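Local coordinates for protein aminotransferase, classes I and II (PDB 3H14) that probably catalyses pyridoxal phosphate-dependent amino transfer between L-aspartate and 2-oxoglutarate, giving oxaloacetate and L-glutamate, at residues L165-P170 and A181-L186; L105-A110 and S196-E201; R149-P154 and S169-T174; T214-E217 and E221-V224. All blocks are in the same frame, centred on the assembly; numbering follows the deposited sequence.

Three of the four contacts are built on one seven-stranded sheet. Strand 164-168 in interaction 1 and strand 196-200 in interaction 2 are neighbours, joined by backbone bonds such as Leu-165 O to Ile-198 N at 2.9 Å; the two contacts have centres about 14 Å apart. Interaction 3 continues from the end of strand 164-168, shares Ser-169 and Pro-170 with interaction 1, and has its centre about 8 Å away. Interaction 4 lies at the next strand, 223-227, and is tied to interaction 2 through Glu-201, whose OE1 is 2.7 Å from Thr-214 OG1 and OE2 2.8 Å from Ala-215 N. Glycerol, probably from crystallisation, binds beside interactions 1 and 3.

Interaction 1: L165-P170 and A181-L186; sequences LMVASP and AAMGAL
Val-167 on the strand and Met-183 and Leu-186 on the helix carry this contact, which is entirely apolar. The two methyls of Val-167 divide the work. With chi1 at -59°, CG1 lies anti to the carbonyl carbon and reaches Leu-186 CD1 at 3.9 Å, while CG2 of the same valine approaches the selenium of Met-183, here a selenomethionine, at 4.3 Å. Leu-186 in turn uses both of its branches, since its CD2 lies 4.2 Å from Leu-165 CD2. The side chains of Val-167 and Leu-186 slide past one another in opposite directions. Beta-branched valine suits the strand, where a short, wide side chain offers two methyls to one helix face; the long, flexible methionine side chain, deposited with selenium in place of sulphur, and leucine, three residues apart on the helix, span the gap from their side.

Backbone bonding is kept within each element and its neighbours. Inside the helix Leu-186 N donates to Ala-182 O, whereas Val-167 bonds in the sheet to Ile-198 and Asp-200. Beyond the strand end, Ser-169 OG bonds to Leu-178 N ahead of the helix. Phe-157 of helix 154-157 touches both Leu-165 and Leu-186, and Phe-197 lies against Val-167 and Met-183, extending the apolar layer.

The short axes run nearly antiparallel, at 172°, with a closest approach of 11.1 Å. That geometry belongs to a beta-alpha-beta crossover, in which helix 180-192 packs on the sheet between parallel strands 164-168 and 196-200, a building unit of the large domain of fold-type I aminotransferases.

Interaction 2: L105-A110 and S196-E201; sequences LLAFTA and SFISDE
Ile-198 meets Phe-108 through its outermost carbon, and its torsions explain the reach: CG1 stands beside the backbone N at chi1 -57°, and the chain then runs extended, with chi2 at 173°, so CD1 projects from the strand. Phe-108 also holds its CG beside its own N, which swings the ring to the strand although its CB does not start in that direction. Ile-198 CD1 arrives at the ring edge, in plane, 3.8 Å from Phe-108 CE1. The side chains cross at about a right angle. The same methyl lies 4.3 Å from Ala-107 CB, where a small residue lets the helix sit close to the sheet.

Helix 100-111 thus packs on strand 196-200 of the central sheet of the aminotransferase large domain. It lies on the other side of the sheet from helix 180-192, giving an alpha/beta/alpha sandwich; Ala-107 also touches Tyr-223 on the next strand.

Two side-chain bonds lie within the segments. Thr-109 OG1 donates to Leu-105 O at 2.7 Å, from the carbonyl face opposite to that used by Thr-109 N. Ser-199 OG donates at 2.6 Å to the anti lone pair of Glu-201 OE2, which also accepts from Ala-215 N; Thr-214 OG1 bonds OE1.

Interaction 3: R149-P154 and S169-T174; sequences RLQPVP and SPANPT
Leu-150 and Thr-174 make the closest carbon contact, with Leu-150 CD1 3.7 Å from Thr-174 CG2; the leucine CB rests more loosely on the same methyl. Beside them the amide nitrogen of Gln-151 lies 3.8 Å from the methyl of Ala-171, a van der Waals approach in which alanine leaves room for the amide. A water bridges the polar groups: it donates to Leu-150 O at 2.6 Å and also bonds Thr-174 OG1 at 2.6 Å. Threonine can serve both needs because, with chi1 at 61°, its hydroxyl sits between backbone N and carbonyl while CG2 is turned to the leucine.

The second shell fixes these groups. A bend at chi2 of -76° curls the Gln-151 chain, bringing NE2 to Ala-168 O and Thr-176 OG1, which hold it against Ala-171, while OE1 bonds glycerol. Thr-174 OG1 is joined to Thr-176 OG1, and Tyr-317 of strand 315-319 touches both Leu-150 and Thr-174. Cis peptides precede Pro-170 and Pro-173, the one between Asn-172 and Pro-173 as in aspartate aminotransferases, and Asn-172 OD1 bonds Arg-358 NH1.

With neither segment in regular structure, the joint rests on side-chain packing and a water between a backbone carbonyl and a hydroxyl. That water lets the two oxygens be joined without direct contact, beside the methyl packing of Leu-150 and Thr-174.

Interaction 4: T214-E217 and E221-V224; sequences TALE and ECYV
Leu-216 reaches across to Cys-222 and Val-224 with its branched end. Its CB leaves the backbone without heading for the strand; chi1 of -57° then sets CG beside the backbone N, 3.9 Å from Val-224 CG2. From there CD2 advances between the two partners, 4.0 Å from Cys-222 SG and an equal distance from Val-224 CG2, so one methyl seals the seam between alternate residues of the facing segment. Outside the pair, the leucine also touches Val-243 and Arg-93.

Ala-215 fills the space next to it, its CB 3.7 Å from Cys-222 SG. The sulphur lies against alanine and leucine, and a small, apolar-tolerant cysteine suits this buried place. Val-224 presents CG2 to the leucine by holding it beside its own N.

The turn is braced internally. Glu-217 N donates to Thr-214 O at 3.0 Å, and Thr-214 N makes a longer, bent bond to Glu-217 OE1 (3.3 Å, 138°). Glu-201 holds Thr-214 OG1 and Ala-215 N from the adjoining strand's end.

This is a 3-10 turn folded back against residues 222-224, leading into strand 223-227. It closes the connection from 196-200 to 223-227, neighbouring parallel strands in the mostly parallel sheet of the fold-type I large domain.

Interaction 1: L165-P170 and A181-L186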
loop_
_atom_site.group_PDB
_atom_site.type_symbol
_atom_site.label_atom_id
_atom_site.label_comp_id
_atom_site.label_asym_id
_atom_site.label_seq_id
_atom_site.Cartn_x
_atom_site.Cartn_y
_atom_site.Cartn_z
ATOM N N LEU A 165 10.180 -12.410 -5.450
ATOM C CA LEU A 165 10.474 -11.134 -4.805
ATOM C C LEU A 165 9.354 -10.128 -5.048
ATOM O O LEU A 165 8.927 -9.919 -6.188
ATOM C CB LEU A 165 11.767 -10.548 -5.328
ATOM C CG LEU A 165 12.207 -9.209 -4.700
ATOM C CD1 LEU A 165 12.689 -9.415 -3.256
ATOM C CD2 LEU A 165 13.317 -8.552 -5.577
HETATM N N MSE A 166 8.924 -9.463 -3.984
HETATM C CA MSE A 166 7.903 -8.426 -4.104
HETATM C C MSE A 166 8.415 -7.079 -3.654
HETATM O O MSE A 166 9.069 -6.984 -2.625
HETATM C CB MSE A 166 6.701 -8.782 -3.261
HETATM C CG MSE A 166 5.579 -7.773 -3.416
HETATM SE SE MSE A 166 3.834 -8.574 -3.546
HETATM C CE MSE A 166 3.506 -7.059 -4.715
ATOM N N VAL A 167 8.162 -6.055 -4.460
ATOM C CA VAL A 167 8.588 -4.686 -4.163
ATOM C C VAL A 167 7.382 -3.757 -4.245
ATOM O O VAL A 167 6.435 -4.024 -4.999
ATOM C CB VAL A 167 9.689 -4.158 -5.143
ATOM C CG1 VAL A 167 10.911 -5.051 -5.071
ATOM C CG2 VAL A 167 9.146 -4.068 -6.571
ATOM N N ALA A 168 7.410 -2.671 -3.470
ATOM C CA ALA A 168 6.320 -1.674 -3.511
ATOM C C ALA A 168 6.900 -0.292 -3.673
ATOM O O ALA A 168 7.839 0.079 -2.957
ATOM C CB ALA A 168 5.445 -1.755 -2.236
ATOM N N SER A 169 6.340 0.481 -4.598
ATOM C CA SER A 169 6.749 1.867 -4.827
ATOM C C SER A 169 5.575 2.637 -5.428
ATOM O O SER A 169 5.070 2.240 -6.476
ATOM C CB SER A 169 7.954 1.939 -5.787
ATOM O OG SER A 169 8.269 3.280 -6.164
ATOM N N PRO A 170 5.087 3.702 -4.728
ATOM C CA PRO A 170 5.381 4.087 -3.333
ATOM C C PRO A 170 5.048 2.996 -2.304
ATOM O O PRO A 170 4.028 2.318 -2.441
ATOM C CB PRO A 170 4.454 5.293 -3.103
ATOM C CG PRO A 170 4.128 5.812 -4.467
ATOM C CD PRO A 170 4.133 4.629 -5.370
ATOM N N ALA A 181 16.421 3.300 -12.313
ATOM C CA ALA A 181 17.694 2.582 -12.064
ATOM C C ALA A 181 17.540 1.537 -10.966
ATOM O O ALA A 181 18.024 0.417 -11.102
ATOM C CB ALA A 181 18.807 3.559 -11.677
ATOM N N ALA A 182 16.860 1.919 -9.880
ATOM C CA ALA A 182 16.658 1.036 -8.727
ATOM C C ALA A 182 15.778 -0.158 -9.075
ATOM O O ALA A 182 16.028 -1.278 -8.632
ATOM C CB ALA A 182 16.058 1.826 -7.549
HETATM N N MSE A 183 14.758 0.105 -9.888
HETATM C CA MSE A 183 13.811 -0.897 -10.334
HETATM C C MSE A 183 14.495 -1.843 -11.306
HETATM O O MSE A 183 14.359 -3.040 -11.184
HETATM C CB MSE A 183 12.644 -0.203 -11.022
HETATM C CG MSE A 183 11.553 -1.120 -11.529
HETATM SE SE MSE A 183 10.497 -2.009 -10.139
HETATM C CE MSE A 183 10.082 -0.383 -9.183
ATOM N N GLY A 184 15.243 -1.297 -12.268
ATOM C CA GLY A 184 16.029 -2.119 -13.188
ATOM C C GLY A 184 16.968 -3.091 -12.490
ATOM O O GLY A 184 17.027 -4.270 -12.842
ATOM N N ALA A 185 17.698 -2.593 -11.492
ATOM C CA ALA A 185 18.677 -3.391 -10.786
ATOM C C ALA A 185 17.995 -4.527 -10.066
ATOM O O ALA A 185 18.456 -5.665 -10.105
ATOM C CB ALA A 185 19.452 -2.540 -9.802
ATOM N N LEU A 186 16.877 -4.212 -9.410
ATOM C CA LEU A 186 16.103 -5.232 -8.708
ATOM C C LEU A 186 15.583 -6.296 -9.657
ATOM O O LEU A 186 15.687 -7.478 -9.364
ATOM C CB LEU A 186 14.933 -4.600 -7.924
ATOM C CG LEU A 186 15.292 -3.943 -6.607
ATOM C CD1 LEU A 186 14.144 -3.056 -6.079
ATOM C CD2 LEU A 186 15.663 -5.028 -5.607
#

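Interaction 2: L105-A110 and S196-E201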
loop_
_atom_site.group_PDB
_atom_site.type_symbol
_atom_site.label_atom_id
_atom_site.label_comp_id
_atom_site.label_asym_id
_atom_site.label_seq_id
_atom_site.Cartn_x
_atom_site.Cartn_y
_atom_site.Cartn_z
ATOM N N LEU A 105 -3.606 -12.935 -4.134
ATOM C CA LEU A 105 -4.023 -14.325 -4.184
ATOM C C LEU A 105 -3.737 -14.952 -5.537
ATOM O O LEU A 105 -3.267 -16.089 -5.627
ATOM C CB LEU A 105 -5.518 -14.443 -3.858
ATOM C CG LEU A 105 -6.131 -15.837 -3.955
ATOM C CD1 LEU A 105 -5.423 -16.758 -2.975
ATOM C CD2 LEU A 105 -7.632 -15.814 -3.682
ATOM N N LEU A 106 -3.988 -14.207 -6.600
ATOM C CA LEU A 106 -3.893 -14.761 -7.928
ATOM C C LEU A 106 -2.437 -14.856 -8.310
ATOM O O LEU A 106 -2.009 -15.890 -8.812
ATOM C CB LEU A 106 -4.661 -13.901 -8.925
ATOM C CG LEU A 106 -6.185 -13.976 -8.847
ATOM C CD1 LEU A 106 -6.751 -12.926 -9.834
ATOM C CD2 LEU A 106 -6.642 -15.437 -9.162
ATOM N N ALA A 107 -1.671 -13.798 -8.008
ATOM C CA ALA A 107 -0.246 -13.822 -8.246
ATOM C C ALA A 107 0.393 -14.989 -7.520
ATOM O O ALA A 107 1.148 -15.757 -8.116
ATOM C CB ALA A 107 0.384 -12.540 -7.858
ATOM N N PHE A 108 0.149 -15.110 -6.222
ATOM C CA PHE A 108 0.865 -16.107 -5.461
ATOM C C PHE A 108 0.462 -17.510 -5.890
ATOM O O PHE A 108 1.306 -18.417 -5.883
ATOM C CB PHE A 108 0.602 -15.945 -3.954
ATOM C CG PHE A 108 1.080 -14.645 -3.382
ATOM C CD1 PHE A 108 2.030 -13.870 -4.040
ATOM C CD2 PHE A 108 0.629 -14.215 -2.130
ATOM C CE1 PHE A 108 2.470 -12.691 -3.492
ATOM C CE2 PHE A 108 1.066 -13.004 -1.607
ATOM C CZ PHE A 108 1.998 -12.269 -2.298
ATOM N N THR A 109 -0.813 -17.688 -6.273
ATOM C CA THR A 109 -1.278 -19.010 -6.719
ATOM C C THR A 109 -0.637 -19.450 -8.038
ATOM O O THR A 109 -0.268 -20.618 -8.196
ATOM C CB THR A 109 -2.811 -19.044 -6.839
ATOM O OG1 THR A 109 -3.368 -18.737 -5.553
ATOM C CG2 THR A 109 -3.287 -20.440 -7.327
ATOM N N ALA A 110 -0.532 -18.512 -8.966
ATOM C CA ALA A 110 0.064 -18.730 -10.271
ATOM C C ALA A 110 1.540 -19.049 -10.168
ATOM O O ALA A 110 2.080 -19.866 -10.916
ATOM C CB ALA A 110 -0.157 -17.477 -11.160
ATOM N N SER A 196 10.678 -14.924 -9.179
ATOM C CA SER A 196 9.617 -14.264 -9.936
ATOM C C SER A 196 9.302 -12.922 -9.288
ATOM O O SER A 196 9.100 -12.866 -8.092
ATOM C CB SER A 196 8.352 -15.122 -9.955
ATOM O OG SER A 196 8.633 -16.391 -10.499
ATOM N N PHE A 197 9.236 -11.881 -10.108
ATOM C CA PHE A 197 9.132 -10.499 -9.698
ATOM C C PHE A 197 7.707 -9.994 -9.689
ATOM O O PHE A 197 6.997 -9.984 -10.721
ATOM C CB PHE A 197 9.984 -9.626 -10.607
ATOM C CG PHE A 197 10.213 -8.218 -10.091
ATOM C CD1 PHE A 197 11.200 -7.968 -9.118
ATOM C CD2 PHE A 197 9.467 -7.150 -10.568
ATOM C CE1 PHE A 197 11.431 -6.682 -8.632
ATOM C CE2 PHE A 197 9.678 -5.853 -10.083
ATOM C CZ PHE A 197 10.680 -5.612 -9.108
ATOM N N ILE A 198 7.301 -9.493 -8.522
ATOM C CA ILE A 198 5.970 -8.900 -8.357
ATOM C C ILE A 198 6.110 -7.459 -7.906
ATOM O O ILE A 198 6.736 -7.206 -6.882
ATOM C CB ILE A 198 5.162 -9.645 -7.326
ATOM C CG1 ILE A 198 5.046 -11.123 -7.687
ATOM C CG2 ILE A 198 3.772 -8.985 -7.153
ATOM C CD1 ILE A 198 4.429 -11.895 -6.675
ATOM N N SER A 199 5.529 -6.538 -8.690
ATOM C CA SER A 199 5.586 -5.102 -8.452
ATOM C C SER A 199 4.230 -4.612 -7.950
ATOM O O SER A 199 3.217 -4.699 -8.653
ATOM C CB SER A 199 5.971 -4.370 -9.730
ATOM O OG SER A 199 6.134 -2.974 -9.557
ATOM N N ASP A 200 4.232 -4.116 -6.708
ATOM C CA ASP A 200 3.040 -3.564 -6.061
ATOM C C ASP A 200 3.037 -2.066 -6.388
ATOM O O ASP A 200 3.906 -1.302 -5.957
ATOM C CB ASP A 200 3.077 -3.859 -4.547
ATOM C CG ASP A 200 1.903 -3.235 -3.774
ATOM O OD1 ASP A 200 1.247 -2.321 -4.315
ATOM O OD2 ASP A 200 1.664 -3.635 -2.611
ATOM N N GLU A 201 2.079 -1.660 -7.207
ATOM C CA GLU A 201 2.001 -0.313 -7.758
ATOM C C GLU A 201 0.690 0.345 -7.280
ATOM O O GLU A 201 0.202 1.310 -7.868
ATOM C CB GLU A 201 2.149 -0.369 -9.283
ATOM C CG GLU A 201 3.480 -1.060 -9.655
ATOM C CD GLU A 201 3.930 -0.993 -11.108
ATOM O OE1 GLU A 201 3.188 -0.500 -12.009
ATOM O OE2 GLU A 201 5.071 -1.485 -11.337
#

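Interaction 3: R149-P154 and S169-T174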
loop_
_atom_site.group_PDB
_atom_site.type_symbol
_atom_site.label_atom_id
_atom_site.label_comp_id
_atom_site.label_asym_id
_atom_site.label_seq_id
_atom_site.Cartn_x
_atom_site.Cartn_y
_atom_site.Cartn_z
ATOM N N ARG A 149 17.050 3.730 1.160
ATOM C CA ARG A 149 15.732 4.323 1.132
ATOM C C ARG A 149 14.649 3.335 1.624
ATOM O O ARG A 149 13.480 3.420 1.217
ATOM C CB ARG A 149 15.412 4.827 -0.282
ATOM C CG ARG A 149 14.757 6.198 -0.350
ATOM C CD ARG A 149 14.496 6.626 -1.809
ATOM N NE ARG A 149 13.939 7.988 -1.918
ATOM C CZ ARG A 149 14.638 9.096 -1.666
ATOM N NH1 ARG A 149 14.063 10.296 -1.762
ATOM N NH2 ARG A 149 15.933 9.013 -1.349
ATOM N N LEU A 150 15.050 2.426 2.495
ATOM C CA LEU A 150 14.197 1.375 3.054
ATOM C C LEU A 150 13.468 0.563 1.996
ATOM O O LEU A 150 12.307 0.197 2.162
ATOM C CB LEU A 150 13.208 1.963 4.051
ATOM C CG LEU A 150 13.857 2.634 5.267
ATOM C CD1 LEU A 150 12.781 3.301 6.170
ATOM C CD2 LEU A 150 14.705 1.616 6.043
ATOM N N GLN A 151 14.218 0.267 0.941
ATOM C CA GLN A 151 13.804 -0.533 -0.166
ATOM C C GLN A 151 14.831 -1.622 -0.311
ATOM O O GLN A 151 16.008 -1.397 -0.034
ATOM C CB GLN A 151 13.791 0.310 -1.428
ATOM C CG GLN A 151 12.615 1.261 -1.519
ATOM C CD GLN A 151 11.306 0.578 -1.899
ATOM O OE1 GLN A 151 11.281 -0.620 -2.235
ATOM N NE2 GLN A 151 10.199 1.339 -1.838
ATOM N N PRO A 152 14.396 -2.812 -0.750
ATOM C CA PRO A 152 15.427 -3.825 -0.972
ATOM C C PRO A 152 16.398 -3.461 -2.096
ATOM O O PRO A 152 16.048 -2.736 -3.022
ATOM C CB PRO A 152 14.637 -5.093 -1.314
ATOM C CG PRO A 152 13.334 -4.626 -1.771
ATOM C CD PRO A 152 13.051 -3.288 -1.093
ATOM N N VAL A 153 17.623 -3.939 -1.936
ATOM C CA VAL A 153 18.638 -3.875 -2.962
ATOM C C VAL A 153 19.087 -5.306 -3.292
ATOM O O VAL A 153 18.890 -6.228 -2.509
ATOM C CB VAL A 153 19.842 -3.017 -2.534
ATOM C CG1 VAL A 153 19.410 -1.540 -2.306
ATOM C CG2 VAL A 153 20.499 -3.594 -1.317
ATOM N N PRO A 154 19.672 -5.501 -4.478
ATOM C CA PRO A 154 20.099 -6.850 -4.832
ATOM C C PRO A 154 20.893 -7.580 -3.765
ATOM O O PRO A 154 20.627 -8.765 -3.522
ATOM C CB PRO A 154 20.890 -6.637 -6.134
ATOM C CG PRO A 154 20.224 -5.496 -6.752
ATOM C CD PRO A 154 19.865 -4.572 -5.590
ATOM N N SER A 169 6.340 0.481 -4.598
ATOM C CA SER A 169 6.749 1.867 -4.827
ATOM C C SER A 169 5.575 2.637 -5.428
ATOM O O SER A 169 5.070 2.240 -6.476
ATOM C CB SER A 169 7.954 1.939 -5.787
ATOM O OG SER A 169 8.269 3.280 -6.164
ATOM N N PRO A 170 5.087 3.702 -4.728
ATOM C CA PRO A 170 5.381 4.087 -3.333
ATOM C C PRO A 170 5.048 2.996 -2.304
ATOM O O PRO A 170 4.028 2.318 -2.441
ATOM C CB PRO A 170 4.454 5.293 -3.103
ATOM C CG PRO A 170 4.128 5.812 -4.467
ATOM C CD PRO A 170 4.133 4.629 -5.370
ATOM N N ALA A 171 5.886 2.855 -1.271
ATOM C CA ALA A 171 5.703 1.842 -0.255
ATOM C C ALA A 171 4.881 2.297 0.953
ATOM O O ALA A 171 4.863 3.453 1.328
ATOM C CB ALA A 171 7.057 1.291 0.218
ATOM N N ASN A 172 4.149 1.353 1.512
ATOM C CA ASN A 172 3.551 1.456 2.815
ATOM C C ASN A 172 4.531 0.677 3.690
ATOM O O ASN A 172 4.800 -0.492 3.409
ATOM C CB ASN A 172 2.174 0.781 2.788
ATOM C CG ASN A 172 1.477 0.777 4.128
ATOM O OD1 ASN A 172 1.990 1.259 5.144
ATOM N ND2 ASN A 172 0.301 0.178 4.152
ATOM N N PRO A 173 5.032 1.268 4.793
ATOM C CA PRO A 173 4.639 2.482 5.488
ATOM C C PRO A 173 5.474 3.741 5.284
ATOM O O PRO A 173 5.223 4.716 5.963
ATOM C CB PRO A 173 4.776 2.037 6.942
ATOM C CG PRO A 173 6.055 1.243 6.931
ATOM C CD PRO A 173 6.050 0.527 5.578
ATOM N N THR A 174 6.444 3.702 4.381
ATOM C CA THR A 174 7.497 4.710 4.304
ATOM C C THR A 174 7.219 5.809 3.323
ATOM O O THR A 174 7.746 6.911 3.482
ATOM C CB THR A 174 8.830 4.076 3.892
ATOM O OG1 THR A 174 8.694 3.475 2.607
ATOM C CG2 THR A 174 9.265 3.065 4.894
HETATM O O HOH W 1 9.866 1.138 2.301
#

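Interaction 4: T214-E217 and E221-V224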
loop_
_atom_site.group_PDB
_atom_site.type_symbol
_atom_site.label_atom_id
_atom_site.label_comp_id
_atom_site.label_asym_id
_atom_site.label_seq_id
_atom_site.Cartn_x
_atom_site.Cartn_y
_atom_site.Cartn_z
ATOM N N THR A 214 6.446 2.234 -13.505
ATOM C CA THR A 214 5.857 0.902 -13.600
ATOM C C THR A 214 6.937 -0.087 -14.006
ATOM O O THR A 214 7.797 0.232 -14.815
ATOM C CB THR A 214 4.631 0.799 -14.557
ATOM O OG1 THR A 214 4.113 -0.533 -14.498
ATOM C CG2 THR A 214 4.980 1.074 -15.998
ATOM N N ALA A 215 6.912 -1.273 -13.399
ATOM C CA ALA A 215 7.815 -2.350 -13.771
ATOM C C ALA A 215 7.723 -2.690 -15.252
ATOM O O ALA A 215 8.695 -3.176 -15.823
ATOM C CB ALA A 215 7.544 -3.581 -12.955
ATOM N N LEU A 216 6.574 -2.416 -15.864
ATOM C CA LEU A 216 6.375 -2.589 -17.325
ATOM C C LEU A 216 7.302 -1.729 -18.203
ATOM O O LEU A 216 7.540 -2.060 -19.341
ATOM C CB LEU A 216 4.912 -2.336 -17.677
ATOM C CG LEU A 216 3.949 -3.248 -16.895
ATOM C CD1 LEU A 216 2.531 -2.967 -17.295
ATOM C CD2 LEU A 216 4.260 -4.713 -17.143
ATOM N N GLU A 217 7.840 -0.646 -17.669
ATOM C CA GLU A 217 8.831 0.168 -18.384
ATOM C C GLU A 217 10.194 -0.529 -18.507
ATOM O O GLU A 217 11.044 -0.072 -19.273
ATOM C CB GLU A 217 9.035 1.512 -17.688
ATOM C CG GLU A 217 7.864 2.522 -17.795
ATOM C CD GLU A 217 8.131 3.801 -17.018
ATOM O OE1 GLU A 217 7.432 4.088 -16.011
ATOM O OE2 GLU A 217 9.073 4.522 -17.392
ATOM N N GLU A 221 8.220 -9.474 -18.033
ATOM C CA GLU A 221 8.261 -10.694 -17.218
ATOM C C GLU A 221 8.140 -10.371 -15.723
ATOM O O GLU A 221 9.091 -10.467 -14.934
ATOM C CB GLU A 221 9.513 -11.528 -17.539
ATOM C CG GLU A 221 9.628 -11.968 -19.013
ATOM C CD GLU A 221 8.348 -12.560 -19.608
ATOM O OE1 GLU A 221 7.792 -13.535 -19.041
ATOM O OE2 GLU A 221 7.894 -12.042 -20.662
ATOM N N CYS A 222 6.949 -9.927 -15.361
ATOM C CA CYS A 222 6.641 -9.537 -13.992
ATOM C C CYS A 222 5.144 -9.536 -13.876
ATOM O O CYS A 222 4.454 -9.512 -14.884
ATOM C CB CYS A 222 7.206 -8.146 -13.648
ATOM S SG CYS A 222 6.492 -6.784 -14.563
ATOM N N TYR A 223 4.655 -9.637 -12.655
ATOM C CA TYR A 223 3.247 -9.398 -12.333
ATOM C C TYR A 223 3.188 -8.001 -11.726
ATOM O O TYR A 223 3.968 -7.688 -10.839
ATOM C CB TYR A 223 2.739 -10.413 -11.325
ATOM C CG TYR A 223 2.258 -11.716 -11.912
ATOM C CD1 TYR A 223 2.926 -12.312 -13.002
ATOM C CD2 TYR A 223 1.171 -12.367 -11.383
ATOM C CE1 TYR A 223 2.510 -13.529 -13.532
ATOM C CE2 TYR A 223 0.737 -13.567 -11.913
ATOM C CZ TYR A 223 1.429 -14.141 -13.004
ATOM O OH TYR A 223 1.012 -15.331 -13.549
ATOM N N VAL A 224 2.298 -7.157 -12.223
ATOM C CA VAL A 224 2.039 -5.832 -11.604
ATOM C C VAL A 224 0.669 -5.918 -10.899
ATOM O O VAL A 224 -0.326 -6.443 -11.488
ATOM C CB VAL A 224 2.051 -4.707 -12.657
ATOM C CG1 VAL A 224 1.523 -3.375 -12.084
ATOM C CG2 VAL A 224 3.424 -4.493 -13.221
#